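Local coordinates for 450aa long hypothetical fmu protein (Pyrococcus horikoshii, PDB 2YXL) that probably methylates cytosine at carbon 5 in RNA, using S-adenosyl-L-methionine as the methyl donor, at residues Ile18-Glu26 and Pro84-Val92; Leu413-Asp421 and Leu425-Arg435. All coordinates share one frame; numbering follows the deposited sequence.

Interaction 1 of 2, residues Ile18-Glu26 and Pro84-Val92; sequences IIEAIRLGE and PWLRAALRV
R23 lies over the W85 indole where helix 12-24 packs on helix 84-99 in the all-helical N-terminal part of the chain. The axes of the two short helical pieces approach to 8.4 Å, their directions 121° apart. R23 CG sits 3.7 Å from the centroid of the W85 six-membered ring, a CH-pi contact over the face. With CG trans to the backbone N and a bend at chi2 (-83°), the CG-CD part of R23 lies on the ring. The guanidinium then stands nearly upright to the indole, and P84 CB covers one of its faces. E20 meets the same indole at its edge, with its carboxylate turned almost square to the ring; OE1 forms a salt bridge with R121. I19 is a knob in the hole formed by W85, A88, A89 and V92. V92 CG2 also touches I22 CG1, at 4.0 Å. Beyond the apolar strip, R87 grips the E26 carboxylate side-on with two nitrogens, one to each oxygen. The planes of the two groups are 37° apart. R87 CD lies over one face of the R91 guanidinium, which also pairs with D68. R91 NH1 adds a weak 3.1 Å bond to E26 OE2, the oxygen that R87 NE holds at 2.8 Å.

Interaction 2 of 2, residues Leu413-Asp421 and Leu425-Arg435; sequences LVPLKSPYD and LEGTMRAWPHR
M429 reaches across to P419 and Y420 and has the largest buried surface in this contact. The M429 chain runs out extended and turns only at chi3 (66°). SD lies beside S418 O and accepts a weak bond from Y420 N. Its CE meets P419 CD at 3.8 Å, the two side chains crossing at about a right angle. P419 follows a cis peptide bond. D421 comes next. It forms an antiparallel hydrogen-bonded pair with R430: R430 N reaches D421 O at 2.8 Å and D421 N reaches R430 O at 3.1 Å. Strands 421-422 and 429-431 form a beta-hairpin; 429-431 also pairs antiparallel with 441-447 of the methyltransferase domain's mixed sheet. D421 OD2 offers its anti lone pair to R435 NH1 at 2.9 Å, near the guanidinium plane. W432 CD1 covers a face of that guanidinium, and NH2 forms a salt bridge with E172. A leucine in place of R435 would probably leave the D421 and E172 carboxylates without this shared cationic partner. At the other end, L413 CD2 packs on L425 CD2 and T428 CG2. Next to the D421-R430 pair, A431 CB sits over the centre of the Y420 ring, a CH-pi contact 3.8 Å from its centroid.

From the N terminus, the chain runs through helix 12-24, then helices 32-41 and 47-75, before helix 84-99 packs back against the first. Interaction 1 therefore closes a loop of 57 residues that is mostly helix and has no strand. Interaction 2 opens much later and closes a short loop of three residues, within the methyltransferase domain. The two are in series, so they neither nest nor cross. The centres of interactions 1 and 2 are about 39 Å apart, on opposite sides of the chain's centre. Their nearest atoms are about 21 Å apart. Interaction 1 ties helices together within the N-terminal bundle. Interaction 2 joins the loop after strand 412-413 to strand 429-431 and helix 433-436.

Interaction 1 of 2, residues Ile18-Glu26 and Pro84-Val92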
ATOM      1  N   ILE A  18       6.137  -0.430  19.393  1.00 34.00           N
ATOM      2  CA  ILE A  18       5.273   0.428  18.565  1.00 34.06           C
ATOM      3  C   ILE A  18       5.906   1.782  18.313  1.00 34.01           C
ATOM      4  O   ILE A  18       5.720   2.350  17.243  1.00 34.16           O
ATOM      5  CB  ILE A  18       3.843   0.688  19.132  1.00 34.04           C
ATOM      6  CG1 ILE A  18       3.651   0.095  20.521  1.00 34.22           C
ATOM      7  CG2 ILE A  18       2.767   0.272  18.117  1.00 33.82           C
ATOM      8  CD1 ILE A  18       3.977   1.068  21.615  1.00 34.60           C
ATOM      9  N   ILE A  19       6.634   2.302  19.300  1.00 34.00           N
ATOM     10  CA  ILE A  19       7.347   3.564  19.130  1.00 33.95           C
ATOM     11  C   ILE A  19       8.328   3.445  17.966  1.00 34.08           C
ATOM     12  O   ILE A  19       8.324   4.288  17.069  1.00 34.24           O
ATOM     13  CB  ILE A  19       8.071   4.029  20.424  1.00 34.02           C
ATOM     14  CG1 ILE A  19       7.046   4.365  21.514  1.00 33.82           C
ATOM     15  CG2 ILE A  19       8.970   5.246  20.136  1.00 33.53           C
ATOM     16  CD1 ILE A  19       7.641   4.582  22.895  1.00 33.78           C
ATOM     17  N   GLU A  20       9.139   2.386  17.969  1.00 34.07           N
ATOM     18  CA  GLU A  20      10.085   2.147  16.882  1.00 34.12           C
ATOM     19  C   GLU A  20       9.374   1.879  15.549  1.00 34.04           C
ATOM     20  O   GLU A  20       9.841   2.323  14.500  1.00 34.25           O
ATOM     21  CB  GLU A  20      11.078   1.030  17.235  1.00 34.14           C
ATOM     22  CG  GLU A  20      12.080   0.701  16.118  1.00 35.01           C
ATOM     23  CD  GLU A  20      13.532   0.608  16.586  1.00 36.25           C
ATOM     24  OE1 GLU A  20      14.432   0.794  15.737  1.00 36.90           O
ATOM     25  OE2 GLU A  20      13.785   0.357  17.784  1.00 36.48           O
ATOM     26  N   ALA A  21       8.242   1.181  15.595  1.00 33.72           N
ATOM     27  CA  ALA A  21       7.466   0.898  14.385  1.00 33.50           C
ATOM     28  C   ALA A  21       6.869   2.171  13.792  1.00 33.36           C
ATOM     29  O   ALA A  21       6.874   2.357  12.574  1.00 33.23           O
ATOM     30  CB  ALA A  21       6.372  -0.130  14.667  1.00 33.35           C
ATOM     31  N   ILE A  22       6.357   3.037  14.664  1.00 33.26           N
ATOM     32  CA  ILE A  22       5.774   4.309  14.254  1.00 33.31           C
ATOM     33  C   ILE A  22       6.863   5.256  13.744  1.00 33.63           C
ATOM     34  O   ILE A  22       6.663   5.960  12.746  1.00 33.71           O
ATOM     35  CB  ILE A  22       4.934   4.946  15.399  1.00 33.17           C
ATOM     36  CG1 ILE A  22       3.696   4.086  15.713  1.00 33.13           C
ATOM     37  CG2 ILE A  22       4.519   6.374  15.073  1.00 32.89           C
ATOM     38  CD1 ILE A  22       2.737   3.850  14.539  1.00 32.40           C
ATOM     39  N   ARG A  23       8.015   5.253  14.412  1.00 33.72           N
ATOM     40  CA  ARG A  23       9.155   6.054  13.978  1.00 33.91           C
ATOM     41  C   ARG A  23       9.677   5.583  12.624  1.00 34.21           C
ATOM     42  O   ARG A  23       9.871   6.396  11.718  1.00 34.29           O
ATOM     43  CB  ARG A  23      10.282   6.042  15.024  1.00 33.80           C
ATOM     44  CG  ARG A  23      11.446   6.996  14.730  1.00 33.02           C
ATOM     45  CD  ARG A  23      12.451   6.391  13.749  1.00 32.31           C
ATOM     46  NE  ARG A  23      13.415   7.376  13.263  1.00 32.01           N
ATOM     47  CZ  ARG A  23      13.198   8.216  12.251  1.00 31.75           C
ATOM     48  NH1 ARG A  23      12.040   8.213  11.598  1.00 31.51           N
ATOM     49  NH2 ARG A  23      14.145   9.073  11.898  1.00 30.99           N
ATOM     50  N   LEU A  24       9.905   4.277  12.488  1.00 34.55           N
ATOM     51  CA  LEU A  24      10.438   3.724  11.243  1.00 35.02           C
ATOM     52  C   LEU A  24       9.426   3.776  10.104  1.00 35.31           C
ATOM     53  O   LEU A  24       9.809   3.839   8.934  1.00 35.41           O
ATOM     54  CB  LEU A  24      10.955   2.296  11.435  1.00 34.95           C
ATOM     55  CG  LEU A  24      12.213   2.073  12.283  1.00 35.27           C
ATOM     56  CD1 LEU A  24      12.497   0.583  12.371  1.00 35.69           C
ATOM     57  CD2 LEU A  24      13.428   2.816  11.744  1.00 34.81           C
ATOM     58  N   GLY A  25       8.141   3.763  10.453  1.00 35.73           N
ATOM     59  CA  GLY A  25       7.055   3.845   9.476  1.00 36.33           C
ATOM     60  C   GLY A  25       7.042   5.152   8.708  1.00 36.86           C
ATOM     61  O   GLY A  25       6.416   5.261   7.654  1.00 36.86           O
ATOM     62  N   GLU A  26       7.745   6.144   9.245  1.00 37.38           N
ATOM     63  CA  GLU A  26       7.831   7.457   8.639  1.00 37.90           C
ATOM     64  C   GLU A  26       8.852   7.465   7.506  1.00 38.24           C
ATOM     65  O   GLU A  26       8.717   8.236   6.556  1.00 38.48           O
ATOM     66  CB  GLU A  26       8.210   8.486   9.700  1.00 37.84           C
ATOM     67  CG  GLU A  26       7.596   9.849   9.499  1.00 38.34           C
ATOM     68  CD  GLU A  26       7.742  10.740  10.718  1.00 39.31           C
ATOM     69  OE1 GLU A  26       8.866  10.847  11.257  1.00 38.87           O
ATOM     70  OE2 GLU A  26       6.728  11.343  11.133  1.00 40.21           O
ATOM     71  N   PRO A  84      12.076  12.995  15.535  1.00 29.42           N
ATOM     72  CA  PRO A  84      11.281  11.851  15.055  1.00 29.20           C
ATOM     73  C   PRO A  84      10.891  10.845  16.145  1.00 29.39           C
ATOM     74  O   PRO A  84       9.794  10.273  16.086  1.00 29.41           O
ATOM     75  CB  PRO A  84      12.207  11.170  14.041  1.00 29.05           C
ATOM     76  CG  PRO A  84      13.228  12.167  13.695  1.00 29.46           C
ATOM     77  CD  PRO A  84      13.399  13.049  14.883  1.00 29.25           C
ATOM     78  N   TRP A  85      11.776  10.623  17.118  1.00 29.36           N
ATOM     79  CA  TRP A  85      11.489   9.681  18.206  1.00 29.54           C
ATOM     80  C   TRP A  85      10.467  10.267  19.167  1.00 29.58           C
ATOM     81  O   TRP A  85       9.575   9.557  19.643  1.00 29.59           O
ATOM     82  CB  TRP A  85      12.771   9.255  18.940  1.00 29.41           C
ATOM     83  CG  TRP A  85      13.653   8.410  18.077  1.00 29.38           C
ATOM     84  CD1 TRP A  85      14.732   8.827  17.351  1.00 29.13           C
ATOM     85  CD2 TRP A  85      13.509   7.010  17.812  1.00 29.15           C
ATOM     86  NE1 TRP A  85      15.277   7.772  16.663  1.00 29.25           N
ATOM     87  CE2 TRP A  85      14.547   6.643  16.926  1.00 29.15           C
ATOM     88  CE3 TRP A  85      12.607   6.027  18.241  1.00 28.96           C
ATOM     89  CZ2 TRP A  85      14.712   5.335  16.463  1.00 29.27           C
ATOM     90  CZ3 TRP A  85      12.771   4.723  17.778  1.00 29.23           C
ATOM     91  CH2 TRP A  85      13.814   4.392  16.895  1.00 29.17           C
ATOM     92  N   LEU A  86      10.596  11.566  19.436  1.00 29.47           N
ATOM     93  CA  LEU A  86       9.626  12.281  20.256  1.00 29.47           C
ATOM     94  C   LEU A  86       8.245  12.257  19.605  1.00 29.57           C
ATOM     95  O   LEU A  86       7.266  11.877  20.248  1.00 29.91           O
ATOM     96  CB  LEU A  86      10.080  13.717  20.518  1.00 29.29           C
ATOM     97  CG  LEU A  86       9.218  14.571  21.452  1.00 29.43           C
ATOM     98  CD1 LEU A  86       9.044  13.931  22.834  1.00 29.55           C
ATOM     99  CD2 LEU A  86       9.822  15.959  21.585  1.00 29.52           C
ATOM    100  N   ARG A  87       8.175  12.640  18.328  1.00 29.47           N
ATOM    101  CA  ARG A  87       6.917  12.632  17.583  1.00 29.50           C
ATOM    102  C   ARG A  87       6.242  11.259  17.626  1.00 29.69           C
ATOM    103  O   ARG A  87       5.044  11.168  17.882  1.00 29.71           O
ATOM    104  CB  ARG A  87       7.121  13.092  16.131  1.00 29.36           C
ATOM    105  CG  ARG A  87       5.866  12.982  15.253  1.00 28.93           C
ATOM    106  CD  ARG A  87       5.991  13.715  13.914  1.00 29.31           C
ATOM    107  NE  ARG A  87       7.121  13.250  13.111  1.00 28.84           N
ATOM    108  CZ  ARG A  87       8.294  13.877  13.020  1.00 27.57           C
ATOM    109  NH1 ARG A  87       9.255  13.367  12.267  1.00 27.33           N
ATOM    110  NH2 ARG A  87       8.510  15.009  13.679  1.00 27.00           N
ATOM    111  N   ALA A  88       7.019  10.207  17.378  1.00 29.95           N
ATOM    112  CA  ALA A  88       6.518   8.836  17.416  1.00 30.06           C
ATOM    113  C   ALA A  88       5.995   8.469  18.805  1.00 30.35           C
ATOM    114  O   ALA A  88       4.917   7.889  18.930  1.00 30.49           O
ATOM    115  CB  ALA A  88       7.599   7.858  16.971  1.00 29.91           C
ATOM    116  N   ALA A  89       6.746   8.825  19.846  1.00 30.56           N
ATOM    117  CA  ALA A  89       6.330   8.533  21.218  1.00 30.79           C
ATOM    118  C   ALA A  89       5.042   9.272  21.578  1.00 30.94           C
ATOM    119  O   ALA A  89       4.138   8.689  22.186  1.00 31.19           O
ATOM    120  CB  ALA A  89       7.435   8.863  22.204  1.00 30.68           C
ATOM    121  N   LEU A  90       4.961  10.544  21.192  1.00 30.87           N
ATOM    122  CA  LEU A  90       3.777  11.353  21.456  1.00 30.84           C
ATOM    123  C   LEU A  90       2.542  10.781  20.751  1.00 31.06           C
ATOM    124  O   LEU A  90       1.460  10.729  21.339  1.00 31.21           O
ATOM    125  CB  LEU A  90       4.016  12.816  21.064  1.00 30.75           C
ATOM    126  CG  LEU A  90       4.959  13.658  21.937  1.00 30.61           C
ATOM    127  CD1 LEU A  90       5.171  15.025  21.327  1.00 29.61           C
ATOM    128  CD2 LEU A  90       4.434  13.796  23.371  1.00 30.69           C
ATOM    129  N   ARG A  91       2.716  10.326  19.511  1.00 30.97           N
ATOM    130  CA  ARG A  91       1.631   9.701  18.753  1.00 31.23           C
ATOM    131  C   ARG A  91       1.124   8.424  19.431  1.00 31.34           C
ATOM    132  O   ARG A  91      -0.084   8.206  19.553  1.00 31.30           O
ATOM    133  CB  ARG A  91       2.072   9.407  17.317  1.00 31.26           C
ATOM    134  CG  ARG A  91       2.119  10.635  16.422  1.00 31.36           C
ATOM    135  CD  ARG A  91       2.818  10.358  15.099  1.00 31.78           C
ATOM    136  NE  ARG A  91       2.618  11.464  14.160  1.00 32.38           N
ATOM    137  CZ  ARG A  91       3.182  11.560  12.958  1.00 32.76           C
ATOM    138  NH1 ARG A  91       4.008  10.620  12.511  1.00 32.62           N
ATOM    139  NH2 ARG A  91       2.919  12.613  12.198  1.00 33.14           N
ATOM    140  N   VAL A  92       2.062   7.595  19.875  1.00 31.40           N
ATOM    141  CA  VAL A  92       1.757   6.363  20.581  1.00 31.40           C
ATOM    142  C   VAL A  92       0.984   6.647  21.877  1.00 31.67           C
ATOM    143  O   VAL A  92      -0.041   6.006  22.151  1.00 31.53           O
ATOM    144  CB  VAL A  92       3.055   5.559  20.861  1.00 31.49           C
ATOM    145  CG1 VAL A  92       2.823   4.460  21.895  1.00 31.22           C
ATOM    146  CG2 VAL A  92       3.606   4.973  19.563  1.00 31.14           C
TER
HETATM  147  O   HOH W   1       6.029   9.090  13.704  1.00 45.52           O
HETATM  148  O   HOH W   2       8.598   9.749  13.773  1.00 40.41           O
HETATM  149  O   HOH W   3       4.721  11.672   9.411  1.00 55.95           O

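Interaction 2 of 2, residues Leu413-Asp421 and Leu425-Arg435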
ATOM      1  N   LEU A 413     -10.070   2.028 -27.160  1.00 37.34           N
ATOM      2  CA  LEU A 413     -10.359   1.393 -25.882  1.00 37.21           C
ATOM      3  C   LEU A 413     -11.036   0.035 -26.075  1.00 37.25           C
ATOM      4  O   LEU A 413     -12.094  -0.060 -26.710  1.00 37.25           O
ATOM      5  CB  LEU A 413     -11.226   2.327 -25.030  1.00 37.21           C
ATOM      6  CG  LEU A 413     -11.299   2.154 -23.512  1.00 37.18           C
ATOM      7  CD1 LEU A 413      -9.927   2.264 -22.861  1.00 36.99           C
ATOM      8  CD2 LEU A 413     -12.241   3.194 -22.936  1.00 37.13           C
ATOM      9  N   VAL A 414     -10.404  -1.013 -25.545  1.00 37.16           N
ATOM     10  CA  VAL A 414     -10.969  -2.364 -25.572  1.00 36.96           C
ATOM     11  C   VAL A 414     -11.848  -2.522 -24.331  1.00 36.96           C
ATOM     12  O   VAL A 414     -11.343  -2.465 -23.209  1.00 36.84           O
ATOM     13  CB  VAL A 414      -9.870  -3.465 -25.588  1.00 36.90           C
ATOM     14  CG1 VAL A 414     -10.492  -4.849 -25.747  1.00 36.61           C
ATOM     15  CG2 VAL A 414      -8.856  -3.210 -26.691  1.00 36.66           C
ATOM     16  N   PRO A 415     -13.169  -2.717 -24.533  1.00 37.00           N
ATOM     17  CA  PRO A 415     -14.141  -2.744 -23.436  1.00 37.02           C
ATOM     18  C   PRO A 415     -13.814  -3.799 -22.382  1.00 37.11           C
ATOM     19  O   PRO A 415     -13.440  -4.923 -22.724  1.00 37.16           O
ATOM     20  CB  PRO A 415     -15.460  -3.082 -24.141  1.00 37.03           C
ATOM     21  CG  PRO A 415     -15.257  -2.659 -25.549  1.00 36.91           C
ATOM     22  CD  PRO A 415     -13.818  -2.934 -25.839  1.00 36.89           C
ATOM     23  N   LEU A 416     -13.948  -3.416 -21.115  1.00 37.17           N
ATOM     24  CA  LEU A 416     -13.676  -4.294 -19.980  1.00 37.31           C
ATOM     25  C   LEU A 416     -14.914  -4.447 -19.102  1.00 37.35           C
ATOM     26  O   LEU A 416     -15.593  -3.460 -18.807  1.00 37.45           O
ATOM     27  CB  LEU A 416     -12.518  -3.731 -19.145  1.00 37.33           C
ATOM     28  CG  LEU A 416     -11.088  -4.273 -19.293  1.00 37.31           C
ATOM     29  CD1 LEU A 416     -10.733  -4.682 -20.716  1.00 37.41           C
ATOM     30  CD2 LEU A 416     -10.092  -3.254 -18.769  1.00 37.36           C
ATOM     31  N   LYS A 417     -15.206  -5.680 -18.688  1.00 37.40           N
ATOM     32  CA  LYS A 417     -16.322  -5.935 -17.770  1.00 37.40           C
ATOM     33  C   LYS A 417     -15.908  -6.734 -16.529  1.00 37.05           C
ATOM     34  O   LYS A 417     -16.203  -6.329 -15.406  1.00 37.33           O
ATOM     35  CB  LYS A 417     -17.497  -6.605 -18.493  1.00 37.55           C
ATOM     36  CG  LYS A 417     -18.880  -6.072 -18.080  1.00 38.44           C
ATOM     37  CD  LYS A 417     -19.538  -6.860 -16.932  1.00 39.43           C
ATOM     38  CE  LYS A 417     -19.267  -6.264 -15.544  1.00 40.08           C
ATOM     39  NZ  LYS A 417     -19.782  -4.873 -15.351  1.00 40.59           N
ATOM     40  N   SER A 418     -15.220  -7.855 -16.728  1.00 36.51           N
ATOM     41  CA  SER A 418     -14.840  -8.720 -15.610  1.00 36.06           C
ATOM     42  C   SER A 418     -13.524  -8.323 -14.948  1.00 35.73           C
ATOM     43  O   SER A 418     -12.589  -7.916 -15.632  1.00 35.80           O
ATOM     44  CB  SER A 418     -14.781 -10.178 -16.056  1.00 35.92           C
ATOM     45  OG  SER A 418     -16.087 -10.703 -16.166  1.00 36.17           O
ATOM     46  N   PRO A 419     -13.436  -8.471 -13.611  1.00 35.37           N
ATOM     47  CA  PRO A 419     -14.502  -8.909 -12.715  1.00 35.04           C
ATOM     48  C   PRO A 419     -15.160  -7.778 -11.916  1.00 34.81           C
ATOM     49  O   PRO A 419     -16.037  -8.036 -11.089  1.00 34.72           O
ATOM     50  CB  PRO A 419     -13.756  -9.850 -11.766  1.00 35.09           C
ATOM     51  CG  PRO A 419     -12.306  -9.314 -11.747  1.00 35.06           C
ATOM     52  CD  PRO A 419     -12.174  -8.305 -12.872  1.00 35.24           C
ATOM     53  N   TYR A 420     -14.745  -6.540 -12.162  1.00 34.56           N
ATOM     54  CA  TYR A 420     -15.200  -5.415 -11.350  1.00 34.38           C
ATOM     55  C   TYR A 420     -16.260  -4.557 -12.043  1.00 34.36           C
ATOM     56  O   TYR A 420     -17.056  -5.063 -12.833  1.00 34.52           O
ATOM     57  CB  TYR A 420     -14.009  -4.576 -10.867  1.00 34.02           C
ATOM     58  CG  TYR A 420     -12.968  -5.366 -10.099  1.00 33.88           C
ATOM     59  CD1 TYR A 420     -11.694  -5.574 -10.631  1.00 33.85           C
ATOM     60  CD2 TYR A 420     -13.256  -5.914  -8.844  1.00 33.30           C
ATOM     61  CE1 TYR A 420     -10.729  -6.300  -9.932  1.00 33.57           C
ATOM     62  CE2 TYR A 420     -12.299  -6.642  -8.138  1.00 33.09           C
ATOM     63  CZ  TYR A 420     -11.037  -6.830  -8.688  1.00 33.55           C
ATOM     64  OH  TYR A 420     -10.083  -7.546  -8.001  1.00 33.33           O
ATOM     65  N   ASP A 421     -16.266  -3.263 -11.736  1.00 34.46           N
ATOM     66  CA  ASP A 421     -17.321  -2.359 -12.181  1.00 34.50           C
ATOM     67  C   ASP A 421     -16.866  -1.391 -13.278  1.00 34.45           C
ATOM     68  O   ASP A 421     -15.666  -1.237 -13.504  1.00 34.39           O
ATOM     69  CB  ASP A 421     -17.881  -1.595 -10.975  1.00 34.58           C
ATOM     70  CG  ASP A 421     -18.693  -2.484 -10.047  1.00 34.76           C
ATOM     71  OD1 ASP A 421     -18.849  -3.693 -10.340  1.00 34.83           O
ATOM     72  OD2 ASP A 421     -19.178  -1.972  -9.020  1.00 35.14           O
ATOM     73  N   LEU A 425     -15.414   6.442 -17.695  1.00 35.45           N
ATOM     74  CA  LEU A 425     -15.355   6.353 -19.147  1.00 35.59           C
ATOM     75  C   LEU A 425     -15.704   4.918 -19.533  1.00 35.70           C
ATOM     76  O   LEU A 425     -15.098   3.975 -19.017  1.00 35.95           O
ATOM     77  CB  LEU A 425     -13.956   6.721 -19.647  1.00 35.53           C
ATOM     78  CG  LEU A 425     -13.674   6.668 -21.151  1.00 35.76           C
ATOM     79  CD1 LEU A 425     -14.391   7.790 -21.896  1.00 35.56           C
ATOM     80  CD2 LEU A 425     -12.177   6.734 -21.393  1.00 35.75           C
ATOM     81  N   GLU A 426     -16.681   4.748 -20.421  1.00 35.64           N
ATOM     82  CA  GLU A 426     -17.149   3.411 -20.790  1.00 35.70           C
ATOM     83  C   GLU A 426     -16.073   2.587 -21.495  1.00 35.53           C
ATOM     84  O   GLU A 426     -15.464   3.039 -22.466  1.00 35.57           O
ATOM     85  CB  GLU A 426     -18.427   3.474 -21.635  1.00 35.82           C
ATOM     86  CG  GLU A 426     -19.701   3.652 -20.811  1.00 36.37           C
ATOM     87  CD  GLU A 426     -20.933   3.028 -21.458  1.00 37.23           C
ATOM     88  OE1 GLU A 426     -22.013   3.072 -20.830  1.00 37.66           O
ATOM     89  OE2 GLU A 426     -20.830   2.493 -22.585  1.00 37.41           O
ATOM     90  N   GLY A 427     -15.857   1.374 -20.993  1.00 35.29           N
ATOM     91  CA  GLY A 427     -14.800   0.495 -21.489  1.00 34.86           C
ATOM     92  C   GLY A 427     -13.684   0.336 -20.470  1.00 34.62           C
ATOM     93  O   GLY A 427     -12.876  -0.592 -20.561  1.00 34.49           O
ATOM     94  N   THR A 428     -13.641   1.258 -19.507  1.00 34.24           N
ATOM     95  CA  THR A 428     -12.673   1.204 -18.415  1.00 33.98           C
ATOM     96  C   THR A 428     -13.296   0.545 -17.189  1.00 33.78           C
ATOM     97  O   THR A 428     -14.519   0.518 -17.037  1.00 33.78           O
ATOM     98  CB  THR A 428     -12.128   2.609 -18.031  1.00 34.08           C
ATOM     99  OG1 THR A 428     -13.182   3.421 -17.493  1.00 33.80           O
ATOM    100  CG2 THR A 428     -11.499   3.302 -19.237  1.00 33.85           C
ATOM    101  N   MET A 429     -12.442   0.026 -16.313  1.00 33.45           N
ATOM    102  CA  MET A 429     -12.893  -0.739 -15.163  1.00 33.04           C
ATOM    103  C   MET A 429     -12.313  -0.185 -13.869  1.00 32.98           C
ATOM    104  O   MET A 429     -11.158   0.239 -13.831  1.00 32.87           O
ATOM    105  CB  MET A 429     -12.511  -2.209 -15.338  1.00 33.04           C
ATOM    106  CG  MET A 429     -13.094  -3.156 -14.302  1.00 32.53           C
ATOM    107  SD  MET A 429     -12.941  -4.882 -14.796  1.00 32.68           S
ATOM    108  CE  MET A 429     -11.163  -5.117 -14.775  1.00 32.28           C
ATOM    109  N   ARG A 430     -13.129  -0.184 -12.819  1.00 32.92           N
ATOM    110  CA  ARG A 430     -12.694   0.247 -11.494  1.00 33.04           C
ATOM    111  C   ARG A 430     -13.022  -0.787 -10.417  1.00 32.94           C
ATOM    112  O   ARG A 430     -14.093  -1.402 -10.436  1.00 33.06           O
ATOM    113  CB  ARG A 430     -13.322   1.591 -11.123  1.00 32.96           C
ATOM    114  CG  ARG A 430     -12.634   2.799 -11.729  1.00 33.31           C
ATOM    115  CD  ARG A 430     -13.300   4.078 -11.257  1.00 33.43           C
ATOM    116  NE  ARG A 430     -12.525   5.268 -11.598  1.00 34.65           N
ATOM    117  CZ  ARG A 430     -11.862   6.022 -10.723  1.00 35.64           C
ATOM    118  NH1 ARG A 430     -11.869   5.720  -9.429  1.00 36.31           N
ATOM    119  NH2 ARG A 430     -11.193   7.089 -11.142  1.00 35.61           N
ATOM    120  N   ALA A 431     -12.082  -0.975  -9.495  1.00 32.71           N
ATOM    121  CA  ALA A 431     -12.311  -1.744  -8.279  1.00 32.41           C
ATOM    122  C   ALA A 431     -12.453  -0.773  -7.116  1.00 32.35           C
ATOM    123  O   ALA A 431     -11.808   0.281  -7.090  1.00 32.02           O
ATOM    124  CB  ALA A 431     -11.166  -2.711  -8.028  1.00 32.36           C
ATOM    125  N   TRP A 432     -13.312  -1.131  -6.167  1.00 32.31           N
ATOM    126  CA  TRP A 432     -13.566  -0.310  -4.990  1.00 32.24           C
ATOM    127  C   TRP A 432     -13.527  -1.156  -3.720  1.00 32.21           C
ATOM    128  O   TRP A 432     -14.051  -2.274  -3.707  1.00 32.52           O
ATOM    129  CB  TRP A 432     -14.927   0.377  -5.104  1.00 32.20           C
ATOM    130  CG  TRP A 432     -15.011   1.396  -6.195  1.00 32.26           C
ATOM    131  CD1 TRP A 432     -15.545   1.222  -7.441  1.00 32.09           C
ATOM    132  CD2 TRP A 432     -14.558   2.756  -6.139  1.00 32.10           C
ATOM    133  NE1 TRP A 432     -15.453   2.388  -8.164  1.00 32.11           N
ATOM    134  CE2 TRP A 432     -14.851   3.346  -7.390  1.00 31.94           C
ATOM    135  CE3 TRP A 432     -13.932   3.533  -5.154  1.00 31.94           C
ATOM    136  CZ2 TRP A 432     -14.539   4.678  -7.684  1.00 32.09           C
ATOM    137  CZ3 TRP A 432     -13.624   4.858  -5.444  1.00 31.98           C
ATOM    138  CH2 TRP A 432     -13.928   5.416  -6.701  1.00 32.19           C
ATOM    139  N   PRO A 433     -12.913  -0.624  -2.645  1.00 32.25           N
ATOM    140  CA  PRO A 433     -12.838  -1.331  -1.360  1.00 32.22           C
ATOM    141  C   PRO A 433     -14.206  -1.717  -0.795  1.00 32.27           C
ATOM    142  O   PRO A 433     -14.379  -2.843  -0.332  1.00 32.28           O
ATOM    143  CB  PRO A 433     -12.144  -0.317  -0.439  1.00 32.10           C
ATOM    144  CG  PRO A 433     -11.392   0.581  -1.363  1.00 32.03           C
ATOM    145  CD  PRO A 433     -12.234   0.687  -2.589  1.00 32.14           C
ATOM    146  N   HIS A 434     -15.165  -0.795  -0.855  1.00 32.49           N
ATOM    147  CA  HIS A 434     -16.494  -1.010  -0.276  1.00 32.64           C
ATOM    148  C   HIS A 434     -17.398  -1.898  -1.133  1.00 32.77           C
ATOM    149  O   HIS A 434     -18.397  -2.424  -0.640  1.00 32.82           O
ATOM    150  CB  HIS A 434     -17.176   0.332   0.033  1.00 32.61           C
ATOM    151  CG  HIS A 434     -17.459   1.168  -1.179  1.00 32.62           C
ATOM    152  ND1 HIS A 434     -16.462   1.702  -1.967  1.00 32.50           N
ATOM    153  CD2 HIS A 434     -18.629   1.572  -1.727  1.00 32.31           C
ATOM    154  CE1 HIS A 434     -17.006   2.391  -2.954  1.00 32.56           C
ATOM    155  NE2 HIS A 434     -18.320   2.329  -2.831  1.00 32.65           N
ATOM    156  N   ARG A 435     -17.045  -2.067  -2.407  1.00 32.95           N
ATOM    157  CA  ARG A 435     -17.796  -2.952  -3.304  1.00 33.15           C
ATOM    158  C   ARG A 435     -17.145  -4.325  -3.464  1.00 33.10           C
ATOM    159  O   ARG A 435     -17.842  -5.324  -3.617  1.00 33.06           O
ATOM    160  CB  ARG A 435     -17.970  -2.322  -4.690  1.00 33.20           C
ATOM    161  CG  ARG A 435     -18.768  -1.029  -4.724  1.00 33.84           C
ATOM    162  CD  ARG A 435     -18.999  -0.594  -6.160  1.00 34.76           C
ATOM    163  NE  ARG A 435     -19.209   0.848  -6.285  1.00 35.79           N
ATOM    164  CZ  ARG A 435     -19.225   1.514  -7.440  1.00 35.78           C
ATOM    165  NH1 ARG A 435     -19.035   0.877  -8.590  1.00 35.03           N
ATOM    166  NH2 ARG A 435     -19.426   2.826  -7.444  1.00 35.76           N
TER